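Local coordinates for protein NANS (YJHS), A 9-O-acetyl N-acetylneuraminic acid esterase (Escherichia coli O157:H7 EDL933, PDB 3PT5) that hydrolyses the 9-O-acetyl group of 9-O-acetyl N-acetylneuraminic acid, which probably lets the bacterium grow on this alternative host sialic acid, at residues 162-167 against 215-220; 186-191 against 255-260; 56-61 against 85-90. All coordinates share one frame; numbering follows the deposited sequence.

Contact 1 (162-167 against 215-220); sequences PLYQDL and RRDLKQ
The phenol of Y164 reaches across from helix 162-176 and meets the carboxylate of D217 with its hydroxyl. Y164 OH donates to D217 OD2 at 2.6 Å, a short bond, and this is the one hydrogen bond between the two segments. D217 OD2 sits at the edge of the ring and close to its plane, 3.5 Å from both Y164 CZ and Y164 CE2. Seen from the acid, the approach is less regular, since the hydroxyl lies 42° out of the carboxylate plane. Ring and carboxylate are turned 58° against each other, which excludes a stacked arrangement. With CG anti to the backbone nitrogen (chi1 173°), Y164 extends from its helix far enough for the hydroxyl to span the gap, while the backbones stay well apart. D217 projects toward it from the last turn of helix 203-218. The two helices flank strand 182-189 in sequence, helix 162-176 before it and helix 203-218 after it, in the alpha/beta/alpha SGNH hydrolase fold. They pack as neighbours, and the bond joins the start of the first to the end of the second. Around it, Y164 rests on M210 and A213 of helix 203-218, and L218 on V168 and T171 of helix 162-176. A second polar link between the helices comes from R172, whose NH2 is hydrogen-bonded to D217 O. The tyrosine is buried and the aspartate partly exposed; the phenol proton would be expected to stabilise the carboxylate as an anion.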
ATOM      1  N   PRO A 162       8.710  14.532   5.999  1.00 16.83           N
ATOM      2  CA  PRO A 162       8.125  14.583   4.665  1.00 16.29           C
ATOM      3  C   PRO A 162       7.138  13.471   4.355  1.00 15.32           C
ATOM      4  O   PRO A 162       6.115  13.742   3.732  1.00 15.01           O
ATOM      5  CB  PRO A 162       9.337  14.500   3.746  1.00 17.17           C
ATOM      6  CG  PRO A 162      10.360  15.290   4.526  1.00 17.18           C
ATOM      7  CD  PRO A 162      10.115  15.008   5.978  1.00 17.15           C
ATOM      8  N   LEU A 163       7.431  12.242   4.770  1.00 14.99           N
ATOM      9  CA  LEU A 163       6.491  11.143   4.538  1.00 14.37           C
ATOM     10  C   LEU A 163       5.184  11.347   5.280  1.00 14.71           C
ATOM     11  O   LEU A 163       4.119  11.073   4.730  1.00 15.17           O
ATOM     12  CB  LEU A 163       7.102   9.787   4.885  1.00 13.72           C
ATOM     13  CG  LEU A 163       8.164   9.227   3.932  1.00 12.04           C
ATOM     14  CD1 LEU A 163       8.627   7.883   4.453  1.00 11.32           C
ATOM     15  CD2 LEU A 163       7.636   9.090   2.490  1.00 12.19           C
ATOM     16  N   TYR A 164       5.249  11.855   6.515  1.00 14.67           N
ATOM     17  CA  TYR A 164       4.036  12.154   7.262  1.00 15.29           C
ATOM     18  C   TYR A 164       3.219  13.258   6.581  1.00 15.70           C
ATOM     19  O   TYR A 164       2.005  13.151   6.452  1.00 15.43           O
ATOM     20  CB  TYR A 164       4.331  12.534   8.720  1.00 15.37           C
ATOM     21  CG  TYR A 164       3.088  13.003   9.433  1.00 15.59           C
ATOM     22  CD1 TYR A 164       2.214  12.084  10.013  1.00 16.10           C
ATOM     23  CD2 TYR A 164       2.750  14.369   9.476  1.00 16.84           C
ATOM     24  CE1 TYR A 164       1.044  12.494  10.656  1.00 17.71           C
ATOM     25  CE2 TYR A 164       1.574  14.790  10.113  1.00 17.49           C
ATOM     26  CZ  TYR A 164       0.731  13.847  10.693  1.00 18.74           C
ATOM     27  OH  TYR A 164      -0.443  14.232  11.313  1.00 20.51           O
ATOM     28  N   GLN A 165       3.904  14.306   6.134  1.00 15.91           N
ATOM     29  CA  GLN A 165       3.278  15.446   5.464  1.00 17.01           C
ATOM     30  C   GLN A 165       2.563  15.022   4.207  1.00 16.94           C
ATOM     31  O   GLN A 165       1.501  15.537   3.895  1.00 17.55           O
ATOM     32  CB  GLN A 165       4.341  16.461   5.082  1.00 18.17           C
ATOM     33  CG  GLN A 165       4.913  17.206   6.259  1.00 19.40           C
ATOM     34  CD  GLN A 165       5.978  18.192   5.811  1.00 22.39           C
ATOM     35  OE1 GLN A 165       5.694  19.137   5.059  1.00 23.05           O
ATOM     36  NE2 GLN A 165       7.220  17.957   6.237  1.00 22.31           N
ATOM     37  N   ASP A 166       3.166  14.072   3.501  1.00 15.94           N
ATOM     38  CA  ASP A 166       2.654  13.525   2.249  1.00 15.71           C
ATOM     39  C   ASP A 166       1.392  12.703   2.549  1.00 14.42           C
ATOM     40  O   ASP A 166       0.377  12.844   1.865  1.00 14.66           O
ATOM     41  CB  ASP A 166       3.778  12.689   1.614  1.00 16.20           C
ATOM     42  CG  ASP A 166       3.474  12.234   0.188  1.00 18.51           C
ATOM     43  OD1 ASP A 166       2.824  11.176   0.036  1.00 19.05           O
ATOM     44  OD2 ASP A 166       3.919  12.895  -0.795  1.00 18.28           O
ATOM     45  N   LEU A 167       1.461  11.886   3.592  1.00 14.14           N
ATOM     46  CA  LEU A 167       0.325  11.100   4.062  1.00 14.15           C
ATOM     47  C   LEU A 167      -0.887  11.971   4.423  1.00 14.66           C
ATOM     48  O   LEU A 167      -2.004  11.711   3.967  1.00 14.13           O
ATOM     49  CB  LEU A 167       0.757  10.263   5.264  1.00 14.42           C
ATOM     50  CG  LEU A 167      -0.285   9.445   6.012  1.00 14.23           C
ATOM     51  CD1 LEU A 167      -0.792   8.317   5.140  1.00 17.63           C
ATOM     52  CD2 LEU A 167       0.320   8.920   7.286  1.00 16.74           C
ATOM     53  N   ARG A 215      -4.822  11.866  13.246  1.00 17.63           N
ATOM     54  CA  ARG A 215      -6.217  12.045  13.668  1.00 18.09           C
ATOM     55  C   ARG A 215      -6.522  13.496  14.046  1.00 19.39           C
ATOM     56  O   ARG A 215      -7.579  14.011  13.670  1.00 19.63           O
ATOM     57  CB  ARG A 215      -6.564  11.062  14.785  1.00 18.15           C
ATOM     58  CG  ARG A 215      -6.598   9.635  14.265  1.00 16.81           C
ATOM     59  CD  ARG A 215      -6.787   8.586  15.357  1.00 15.80           C
ATOM     60  NE  ARG A 215      -7.035   7.286  14.734  1.00 12.91           N
ATOM     61  CZ  ARG A 215      -7.169   6.110  15.360  1.00 14.25           C
ATOM     62  NH1 ARG A 215      -7.096   5.994  16.685  1.00 15.30           N
ATOM     63  NH2 ARG A 215      -7.393   5.017  14.622  1.00 13.66           N
ATOM     64  N   ARG A 216      -5.579  14.157  14.723  1.00 19.15           N
ATOM     65  CA  ARG A 216      -5.713  15.580  15.029  1.00 20.80           C
ATOM     66  C   ARG A 216      -5.807  16.363  13.720  1.00 20.97           C
ATOM     67  O   ARG A 216      -6.722  17.175  13.542  1.00 21.72           O
ATOM     68  CB  ARG A 216      -4.543  16.097  15.887  1.00 21.08           C
ATOM     69  CG  ARG A 216      -4.553  15.580  17.335  1.00 25.23           C
ATOM     70  CD  ARG A 216      -3.566  16.326  18.234  1.00 30.21           C
ATOM     71  NE  ARG A 216      -2.168  16.070  17.870  1.00 33.65           N
ATOM     72  CZ  ARG A 216      -1.425  15.073  18.349  1.00 34.11           C
ATOM     73  NH1 ARG A 216      -1.925  14.215  19.229  1.00 34.36           N
ATOM     74  NH2 ARG A 216      -0.168  14.943  17.949  1.00 35.70           N
ATOM     75  N   ASP A 217      -4.906  16.064  12.779  1.00 21.64           N
ATOM     76  CA  ASP A 217      -4.813  16.799  11.517  1.00 22.40           C
ATOM     77  C   ASP A 217      -5.981  16.594  10.533  1.00 23.58           C
ATOM     78  O   ASP A 217      -6.190  17.426   9.638  1.00 23.55           O
ATOM     79  CB  ASP A 217      -3.472  16.504  10.819  1.00 23.21           C
ATOM     80  CG  ASP A 217      -2.280  17.136  11.532  1.00 23.77           C
ATOM     81  OD1 ASP A 217      -2.476  18.028  12.380  1.00 26.24           O
ATOM     82  OD2 ASP A 217      -1.134  16.746  11.248  1.00 24.03           O
ATOM     83  N   LEU A 218      -6.740  15.510  10.699  1.00 24.07           N
ATOM     84  CA  LEU A 218      -7.851  15.189   9.804  1.00 25.03           C
ATOM     85  C   LEU A 218      -9.217  15.411  10.457  1.00 26.19           C
ATOM     86  O   LEU A 218     -10.239  15.435   9.768  1.00 25.41           O
ATOM     87  CB  LEU A 218      -7.743  13.734   9.304  1.00 24.44           C
ATOM     88  CG  LEU A 218      -6.850  13.454   8.092  1.00 25.11           C
ATOM     89  CD1 LEU A 218      -7.411  14.168   6.874  1.00 26.63           C
ATOM     90  CD2 LEU A 218      -5.391  13.859   8.331  1.00 26.80           C
ATOM     91  N   LYS A 219      -9.214  15.616  11.774  1.00 27.00           N
ATOM     92  CA  LYS A 219     -10.434  15.690  12.583  1.00 28.68           C
ATOM     93  C   LYS A 219     -11.498  16.659  12.051  1.00 29.31           C
ATOM     94  O   LYS A 219     -12.701  16.369  12.112  1.00 29.02           O
ATOM     95  CB  LYS A 219     -10.080  16.063  14.020  1.00 28.94           C
ATOM     96  CG  LYS A 219     -11.160  15.735  15.047  1.00 31.11           C
ATOM     97  CD  LYS A 219     -10.782  16.268  16.410  1.00 33.16           C
ATOM     98  CE  LYS A 219     -11.579  15.588  17.522  1.00 37.53           C
ATOM     99  NZ  LYS A 219     -10.962  14.291  17.929  1.00 39.82           N
ATOM    100  N   GLN A 220     -11.044  17.796  11.529  1.00 30.37           N
ATOM    101  CA  GLN A 220     -11.927  18.846  11.019  1.00 31.84           C
ATOM    102  C   GLN A 220     -12.749  18.425   9.796  1.00 32.17           C
ATOM    103  O   GLN A 220     -13.694  19.126   9.404  1.00 32.03           O
ATOM    104  CB  GLN A 220     -11.118  20.101  10.700  1.00 32.15           C
ATOM    105  CG  GLN A 220     -10.132  19.946   9.559  1.00 34.82           C
ATOM    106  CD  GLN A 220      -9.488  21.266   9.182  1.00 38.73           C
ATOM    107  OE1 GLN A 220      -9.584  22.250   9.923  1.00 40.16           O
ATOM    108  NE2 GLN A 220      -8.830  21.298   8.026  1.00 38.64           N
TER

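Contact 2 (186-191 against 255-260); sequences VCWMQG and GNYQNN
Y257 puts its hydroxyl between two polar groups of 186-191 and uses it in both senses. As donor, Y257 OH bonds to the backbone oxygen Q190 O at 2.7 Å; as acceptor, it takes the indole N-H of W188, with NE1 to OH at 3.1 Å and an N-H...O angle of 157°. The hydroxyl lies 7° out of the indole plane, where the N-H points, but stands well above the carbonyl plane of Q190. Two bonds of opposite direction thus fix the rotation of a buried hydroxyl. The rings add apolar contact, W188 CD1 lying 4.0 Å from Y257 CZ; their centroids are 5.5 Å apart with planes at 73°, an oblique pair. W188 holds its CG anti to the backbone nitrogen, which carries the indole out from the strand toward Y257, and Q190 CB lies over one indole face. W188 closes in on this site from strand 182-189 of the mainly parallel seven-stranded sheet, and Q190 and G191 follow where that strand gives way to a loop. In SGNH hydrolases the loops at this end of the sheet form the active site. The Q190 amide is taken up nearby, OE1 by H203 and NE2 by D194, while G191 N bonds to Q29 OE1. On the far side, Y257 lies in a tight loop: G255 O accepts from both Q258 N and N259 N, and N260 ND2 reaches back to N256 O at 2.9 Å. Helix 203-218 supports both partners, because F207 meets Y257 edge-to-face and also touches W188, while N208 OD1 accepts from the side-chain amides of N256 and N260.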
ATOM      1  N   VAL A 186      -7.142   3.859   6.769  1.00 10.27           N
ATOM      2  CA  VAL A 186      -5.770   3.719   6.290  1.00 10.81           C
ATOM      3  C   VAL A 186      -5.413   2.240   6.294  1.00 10.64           C
ATOM      4  O   VAL A 186      -5.614   1.560   7.286  1.00 12.60           O
ATOM      5  CB  VAL A 186      -4.775   4.478   7.208  1.00 10.34           C
ATOM      6  CG1 VAL A 186      -3.315   4.278   6.773  1.00 12.04           C
ATOM      7  CG2 VAL A 186      -5.115   5.982   7.283  1.00 10.42           C
ATOM      8  N   CYS A 187      -4.894   1.756   5.176  1.00 10.34           N
ATOM      9  CA  CYS A 187      -4.245   0.449   5.112  1.00 11.05           C
ATOM     10  C   CYS A 187      -2.760   0.708   5.273  1.00 11.26           C
ATOM     11  O   CYS A 187      -2.124   1.292   4.414  1.00 11.93           O
ATOM     12  CB  CYS A 187      -4.525  -0.247   3.767  1.00 11.12           C
ATOM     13  SG  CYS A 187      -6.286  -0.608   3.573  1.00 15.36           S
ATOM     14  N   TRP A 188      -2.227   0.239   6.388  1.00  9.70           N
ATOM     15  CA  TRP A 188      -0.845   0.496   6.806  1.00  9.66           C
ATOM     16  C   TRP A 188      -0.101  -0.828   6.854  1.00 10.22           C
ATOM     17  O   TRP A 188      -0.541  -1.716   7.558  1.00  9.88           O
ATOM     18  CB  TRP A 188      -0.901   1.066   8.220  1.00  9.15           C
ATOM     19  CG  TRP A 188       0.414   1.308   8.854  1.00  8.90           C
ATOM     20  CD1 TRP A 188       0.993   0.548   9.828  1.00  9.38           C
ATOM     21  CD2 TRP A 188       1.346   2.376   8.564  1.00  9.78           C
ATOM     22  NE1 TRP A 188       2.221   1.084  10.181  1.00  7.43           N
ATOM     23  CE2 TRP A 188       2.467   2.186   9.406  1.00  8.70           C
ATOM     24  CE3 TRP A 188       1.355   3.450   7.654  1.00 10.84           C
ATOM     25  CZ2 TRP A 188       3.574   3.049   9.395  1.00 11.97           C
ATOM     26  CZ3 TRP A 188       2.466   4.308   7.637  1.00  9.86           C
ATOM     27  CH2 TRP A 188       3.549   4.103   8.512  1.00  9.43           C
ATOM     28  N   MET A 189       1.041  -0.951   6.152  1.00  8.33           N
ATOM     29  CA  MET A 189       1.904  -2.117   6.335  1.00  8.61           C
ATOM     30  C   MET A 189       3.293  -1.596   6.445  1.00  8.94           C
ATOM     31  O   MET A 189       3.860  -1.141   5.463  1.00  8.56           O
ATOM     32  CB  MET A 189       1.827  -3.123   5.171  1.00  8.03           C
ATOM     33  CG  MET A 189       0.489  -3.803   5.148  1.00 11.06           C
ATOM     34  SD  MET A 189       0.186  -4.896   3.786  1.00 12.67           S
ATOM     35  CE  MET A 189       1.298  -6.245   4.159  1.00 11.13           C
ATOM     36  N   GLN A 190       3.814  -1.636   7.666  1.00  8.99           N
ATOM     37  CA  GLN A 190       5.120  -1.086   7.957  1.00  9.23           C
ATOM     38  C   GLN A 190       5.666  -1.708   9.228  1.00  8.95           C
ATOM     39  O   GLN A 190       4.914  -2.089  10.128  1.00 10.47           O
ATOM     40  CB  GLN A 190       4.991   0.414   8.143  1.00  9.41           C
ATOM     41  CG  GLN A 190       6.308   1.161   8.127  1.00  9.18           C
ATOM     42  CD  GLN A 190       7.007   1.137   9.461  1.00  9.88           C
ATOM     43  OE1 GLN A 190       6.357   1.112  10.492  1.00 13.59           O
ATOM     44  NE2 GLN A 190       8.343   1.170   9.448  1.00 10.99           N
ATOM     45  N   GLY A 191       6.987  -1.820   9.273  1.00  9.20           N
ATOM     46  CA  GLY A 191       7.679  -2.262  10.476  1.00  9.42           C
ATOM     47  C   GLY A 191       8.967  -2.973  10.181  1.00  8.85           C
ATOM     48  O   GLY A 191       9.888  -2.988  11.011  1.00 10.07           O
ATOM     49  N   GLY A 255       3.208  -6.708  17.588  1.00 12.88           N
ATOM     50  CA  GLY A 255       2.311  -6.923  18.723  1.00 12.79           C
ATOM     51  C   GLY A 255       1.573  -5.638  19.067  1.00 12.84           C
ATOM     52  O   GLY A 255       0.388  -5.665  19.436  1.00 14.33           O
ATOM     53  N   ASN A 256       2.239  -4.505  18.877  1.00 12.39           N
ATOM     54  CA  ASN A 256       1.630  -3.225  19.151  1.00 13.39           C
ATOM     55  C   ASN A 256       0.466  -2.894  18.203  1.00 13.34           C
ATOM     56  O   ASN A 256      -0.365  -2.036  18.491  1.00 14.58           O
ATOM     57  CB  ASN A 256       2.674  -2.121  19.134  1.00 13.80           C
ATOM     58  CG  ASN A 256       2.100  -0.792  19.556  1.00 12.08           C
ATOM     59  OD1 ASN A 256       1.562  -0.652  20.674  1.00 16.46           O
ATOM     60  ND2 ASN A 256       2.228   0.209  18.686  1.00 13.42           N
ATOM     61  N   TYR A 257       0.422  -3.559  17.059  1.00 13.39           N
ATOM     62  CA  TYR A 257      -0.707  -3.398  16.132  1.00 14.27           C
ATOM     63  C   TYR A 257      -1.925  -4.198  16.594  1.00 15.99           C
ATOM     64  O   TYR A 257      -3.033  -3.950  16.128  1.00 15.35           O
ATOM     65  CB  TYR A 257      -0.320  -3.865  14.738  1.00 13.62           C
ATOM     66  CG  TYR A 257       0.741  -3.014  14.062  1.00 12.62           C
ATOM     67  CD1 TYR A 257       0.722  -1.617  14.144  1.00 10.65           C
ATOM     68  CD2 TYR A 257       1.748  -3.607  13.311  1.00 11.62           C
ATOM     69  CE1 TYR A 257       1.717  -0.836  13.515  1.00 12.47           C
ATOM     70  CE2 TYR A 257       2.727  -2.847  12.673  1.00 10.19           C
ATOM     71  CZ  TYR A 257       2.715  -1.474  12.764  1.00 10.66           C
ATOM     72  OH  TYR A 257       3.710  -0.741  12.130  1.00  9.91           O
ATOM     73  N   GLN A 258      -1.691  -5.156  17.491  1.00 17.38           N
ATOM     74  CA  GLN A 258      -2.713  -6.083  17.989  1.00 18.90           C
ATOM     75  C   GLN A 258      -3.189  -5.715  19.393  1.00 18.91           C
ATOM     76  O   GLN A 258      -4.291  -6.089  19.810  1.00 18.97           O
ATOM     77  CB  GLN A 258      -2.131  -7.501  18.048  1.00 19.62           C
ATOM     78  CG  GLN A 258      -1.694  -8.051  16.719  1.00 22.22           C
ATOM     79  CD  GLN A 258      -0.783  -9.271  16.829  1.00 24.46           C
ATOM     80  OE1 GLN A 258      -1.178 -10.311  17.355  1.00 26.00           O
ATOM     81  NE2 GLN A 258       0.433  -9.154  16.283  1.00 24.98           N
ATOM     82  N   ASN A 259      -2.337  -5.023  20.142  1.00 18.81           N
ATOM     83  CA  ASN A 259      -2.642  -4.634  21.514  1.00 19.78           C
ATOM     84  C   ASN A 259      -2.462  -3.139  21.725  1.00 19.37           C
ATOM     85  O   ASN A 259      -2.012  -2.696  22.784  1.00 20.97           O
ATOM     86  CB  ASN A 259      -1.748  -5.410  22.491  1.00 20.37           C
ATOM     87  CG  ASN A 259      -1.965  -6.897  22.408  1.00 23.71           C
ATOM     88  OD1 ASN A 259      -3.078  -7.388  22.590  1.00 28.00           O
ATOM     89  ND2 ASN A 259      -0.892  -7.635  22.110  1.00 27.66           N
ATOM     90  N   ASN A 260      -2.861  -2.353  20.735  1.00 18.31           N
ATOM     91  CA  ASN A 260      -2.643  -0.920  20.795  1.00 17.23           C
ATOM     92  C   ASN A 260      -3.528  -0.212  21.836  1.00 17.40           C
ATOM     93  O   ASN A 260      -4.673  -0.614  22.054  1.00 16.08           O
ATOM     94  CB  ASN A 260      -2.863  -0.320  19.412  1.00 17.41           C
ATOM     95  CG  ASN A 260      -2.074   0.931  19.211  1.00 15.40           C
ATOM     96  OD1 ASN A 260      -2.481   1.999  19.640  1.00 14.95           O
ATOM     97  ND2 ASN A 260      -0.912   0.805  18.601  1.00 16.36           N
TER

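Contact 3 (56-61 against 85-90); sequences ARFAHT and DMQSYH
An Asx turn at D85, running into a type I beta turn from M86 to Y89, presents D85 and Q87 to the ring of F58. The contact joins two irregular loops, one between strands 52-55 and 73-75 and the other leading from strand 73-75 toward helix 107-114. In the Asx turn D85 OD1 accepts the backbone N-H of Q87, N to OD1 being 3.0 Å with an N-H...O angle of 162°. This bond limits rotation of the carboxylate, consistent with its lying flat against the phenylalanine: the two planes are only 5° apart, and D85 CG lies 3.6 Å above the ring plane, displaced toward its rim. D85 CB also sits over that face, 4.0 Å from the F58 ring centroid and 29° off the normal, a CH-pi contact. F58 in turn stacks with the ring of H81. Q87 approaches differently. Its CG stands anti to its own carbonyl carbon and the chain beyond is extended, which sends the amide past the ring, steeply inclined to it, with Q87 OE1 3.6 Å from F58 CD2 and NE2 at the ring edge near its plane. Beyond the ring Q87 NE2 points to T61 O at 3.2 Å, a nearly straight bond, although the position of that carbonyl oxygen is less certain. The stronger partner of NE2 is C79 O, so the amide bonds within its own loop and, less surely, across to the loop of T61. Chemically, an anionic carboxylate laid over an aromatic face would be expected to be electrostatically unfavourable, which suggests that the Asx turn and the CH-pi and dispersion contacts hold the geometry.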
ATOM      1  N   ALA A  56      -2.602  10.906  -8.300  1.00 12.44           N
ATOM      2  CA  ALA A  56      -1.323  10.834  -9.032  1.00 13.77           C
ATOM      3  C   ALA A  56      -0.146  11.435  -8.281  1.00 13.37           C
ATOM      4  O   ALA A  56      -0.300  12.263  -7.404  1.00 12.17           O
ATOM      5  CB  ALA A  56      -1.441  11.529 -10.392  1.00 12.80           C
ATOM      6  N   ARG A  57       1.054  11.018  -8.691  1.00 14.68           N
ATOM      7  CA  ARG A  57       2.299  11.520  -8.133  1.00 14.40           C
ATOM      8  C   ARG A  57       3.305  11.771  -9.245  1.00 15.30           C
ATOM      9  O   ARG A  57       3.956  12.826  -9.251  1.00 16.53           O
ATOM     10  CB  ARG A  57       2.898  10.544  -7.112  1.00 14.87           C
ATOM     11  CG  ARG A  57       4.126  11.113  -6.395  1.00 12.99           C
ATOM     12  CD  ARG A  57       4.741  10.140  -5.376  1.00 11.65           C
ATOM     13  NE  ARG A  57       3.769   9.655  -4.395  1.00 11.27           N
ATOM     14  CZ  ARG A  57       3.514  10.263  -3.244  1.00 13.52           C
ATOM     15  NH1 ARG A  57       2.621   9.763  -2.394  1.00 13.25           N
ATOM     16  NH2 ARG A  57       4.179  11.364  -2.918  1.00 14.96           N
ATOM     17  N   PHE A  58       3.438  10.812 -10.159  1.00 14.96           N
ATOM     18  CA  PHE A  58       4.529  10.833 -11.142  1.00 15.41           C
ATOM     19  C   PHE A  58       4.149  11.795 -12.261  1.00 16.27           C
ATOM     20  O   PHE A  58       3.032  12.317 -12.295  1.00 16.42           O
ATOM     21  CB  PHE A  58       4.784   9.431 -11.702  1.00 15.12           C
ATOM     22  CG  PHE A  58       4.916   8.348 -10.626  1.00 14.86           C
ATOM     23  CD1 PHE A  58       5.552   8.606  -9.405  1.00 16.54           C
ATOM     24  CD2 PHE A  58       4.417   7.074 -10.856  1.00 15.65           C
ATOM     25  CE1 PHE A  58       5.650   7.609  -8.437  1.00 13.07           C
ATOM     26  CE2 PHE A  58       4.527   6.079  -9.900  1.00 13.80           C
ATOM     27  CZ  PHE A  58       5.135   6.346  -8.702  1.00 13.15           C
ATOM     28  N   ALA A  59       5.077  12.020 -13.186  1.00 16.51           N
ATOM     29  CA  ALA A  59       4.844  12.963 -14.268  1.00 16.17           C
ATOM     30  C   ALA A  59       3.955  12.366 -15.367  1.00 16.52           C
ATOM     31  O   ALA A  59       3.392  13.094 -16.211  1.00 18.20           O
ATOM     32  CB  ALA A  59       6.194  13.429 -14.812  1.00 16.52           C
ATOM     33  N   HIS A  60       3.813  11.041 -15.378  1.00 15.92           N
ATOM     34  CA  HIS A  60       2.898  10.371 -16.299  1.00 15.38           C
ATOM     35  C   HIS A  60       2.170   9.299 -15.525  1.00 15.43           C
ATOM     36  O   HIS A  60       2.617   8.926 -14.432  1.00 16.20           O
ATOM     37  CB  HIS A  60       3.623   9.770 -17.514  1.00 15.57           C
ATOM     38  CG  HIS A  60       4.327  10.801 -18.340  1.00 18.60           C
ATOM     39  ND1 HIS A  60       3.762  11.395 -19.454  1.00 20.76           N
ATOM     40  CD2 HIS A  60       5.524  11.400 -18.157  1.00 18.94           C
ATOM     41  CE1 HIS A  60       4.601  12.292 -19.935  1.00 18.58           C
ATOM     42  NE2 HIS A  60       5.669  12.328 -19.157  1.00 19.77           N
ATOM     43  N   THR A  61       1.041   8.828 -16.059  1.00 14.33           N
ATOM     44  CA  THR A  61       0.257   7.847 -15.311  1.00 14.47           C
ATOM     45  C   THR A  61       1.014   6.534 -15.189  1.00 13.96           C
ATOM     46  O   THR A  61       0.904   5.831 -14.171  1.00 13.09           O
ATOM     47  CB  THR A  61      -1.125   7.620 -15.931  1.00 13.75           C
ATOM     48  OG1 THR A  61      -0.996   7.182 -17.288  1.00 16.67           O
ATOM     49  CG2 THR A  61      -1.913   8.895 -15.880  1.00 13.27           C
ATOM     50  N   ASP A  85       8.802   4.950  -6.953  1.00 12.77           N
ATOM     51  CA  ASP A  85       8.275   4.597  -8.267  1.00 11.02           C
ATOM     52  C   ASP A  85       8.816   3.249  -8.733  1.00 11.18           C
ATOM     53  O   ASP A  85      10.017   3.121  -9.022  1.00 11.13           O
ATOM     54  CB  ASP A  85       8.667   5.719  -9.261  1.00 11.70           C
ATOM     55  CG  ASP A  85       8.093   5.526 -10.659  1.00 12.98           C
ATOM     56  OD1 ASP A  85       7.590   4.431 -11.000  1.00 13.47           O
ATOM     57  OD2 ASP A  85       8.183   6.502 -11.456  1.00 15.05           O
ATOM     58  N   MET A  86       7.941   2.233  -8.760  1.00 10.38           N
ATOM     59  CA  MET A  86       8.348   0.876  -9.141  1.00  9.63           C
ATOM     60  C   MET A  86       7.991   0.523 -10.587  1.00  9.60           C
ATOM     61  O   MET A  86       8.186  -0.614 -11.013  1.00 10.19           O
ATOM     62  CB  MET A  86       7.693  -0.164  -8.201  1.00  9.68           C
ATOM     63  CG  MET A  86       7.969   0.028  -6.698  1.00 11.39           C
ATOM     64  SD  MET A  86       9.716   0.011  -6.265  1.00 12.27           S
ATOM     65  CE  MET A  86      10.023  -1.749  -6.396  1.00 11.99           C
ATOM     66  N   GLN A  87       7.470   1.488 -11.345  1.00 10.21           N
ATOM     67  CA  GLN A  87       6.829   1.195 -12.620  1.00 10.45           C
ATOM     68  C   GLN A  87       7.772   0.728 -13.712  1.00 10.27           C
ATOM     69  O   GLN A  87       7.319   0.151 -14.692  1.00 11.30           O
ATOM     70  CB  GLN A  87       5.995   2.385 -13.097  1.00 10.98           C
ATOM     71  CG  GLN A  87       4.892   2.821 -12.131  1.00 11.10           C
ATOM     72  CD  GLN A  87       4.019   3.827 -12.781  1.00 13.07           C
ATOM     73  OE1 GLN A  87       4.510   4.680 -13.539  1.00 13.03           O
ATOM     74  NE2 GLN A  87       2.725   3.786 -12.479  1.00 12.71           N
ATOM     75  N   SER A  88       9.071   0.964 -13.528  1.00 10.02           N
ATOM     76  CA  SER A  88      10.105   0.478 -14.453  1.00 10.26           C
ATOM     77  C   SER A  88      10.807  -0.832 -14.032  1.00  9.98           C
ATOM     78  O   SER A  88      11.690  -1.321 -14.734  1.00 10.24           O
ATOM     79  CB  SER A  88      11.135   1.586 -14.756  1.00 11.24           C
ATOM     80  OG  SER A  88      10.511   2.691 -15.412  1.00 12.73           O
ATOM     81  N   TYR A  89      10.388  -1.422 -12.910  1.00  9.42           N
ATOM     82  CA  TYR A  89      10.941  -2.706 -12.522  1.00  9.69           C
ATOM     83  C   TYR A  89      10.233  -3.828 -13.281  1.00  9.75           C
ATOM     84  O   TYR A  89       9.552  -4.652 -12.660  1.00  9.49           O
ATOM     85  CB  TYR A  89      10.769  -2.918 -11.023  1.00  9.29           C
ATOM     86  CG  TYR A  89      11.755  -2.164 -10.176  1.00 10.53           C
ATOM     87  CD1 TYR A  89      11.546  -0.827  -9.862  1.00 12.92           C
ATOM     88  CD2 TYR A  89      12.883  -2.802  -9.662  1.00 16.85           C
ATOM     89  CE1 TYR A  89      12.435  -0.122  -9.037  1.00 14.80           C
ATOM     90  CE2 TYR A  89      13.774  -2.114  -8.834  1.00 13.67           C
ATOM     91  CZ  TYR A  89      13.557  -0.769  -8.555  1.00 17.12           C
ATOM     92  OH  TYR A  89      14.444  -0.072  -7.745  1.00 18.44           O
ATOM     93  N   HIS A  90      10.368  -3.858 -14.603  1.00 10.23           N
ATOM     94  CA  HIS A  90       9.617  -4.805 -15.414  1.00 11.19           C
ATOM     95  C   HIS A  90      10.054  -6.228 -15.189  1.00 10.90           C
ATOM     96  O   HIS A  90      11.257  -6.507 -14.966  1.00 11.30           O
ATOM     97  CB  HIS A  90       9.767  -4.514 -16.916  1.00 11.10           C
ATOM     98  CG  HIS A  90       9.495  -3.090 -17.284  1.00 11.35           C
ATOM     99  ND1 HIS A  90       8.409  -2.381 -16.804  1.00 12.32           N
ATOM    100  CD2 HIS A  90      10.160  -2.243 -18.107  1.00 13.43           C
ATOM    101  CE1 HIS A  90       8.431  -1.151 -17.295  1.00 10.98           C
ATOM    102  NE2 HIS A  90       9.474  -1.052 -18.107  1.00 12.56           N
TER

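Contact 3 comes first along the chain, closing before contact 1 opens; contacts 1 and 2 interleave, in the order 162-167, 186-191, 215-220, 255-260. Contacts 1 and 2 have centres 17 Å apart without touching, and share a neighbourhood: strand 182-189, which carries part of contact 2, lies in the chain between the two helices of contact 1. Contact 3 lies 24 Å from contact 1 and 27 Å from contact 2, centre to centre, across the chain's centre from the latter. A salt bridge, D166 OD2 to R57 NH2 at 2.6 Å, ties contact 3 to contact 1. The loops beside edge strand 73-75 and neighbouring 52-55 are thereby connected to helix 162-176, beside the sheet.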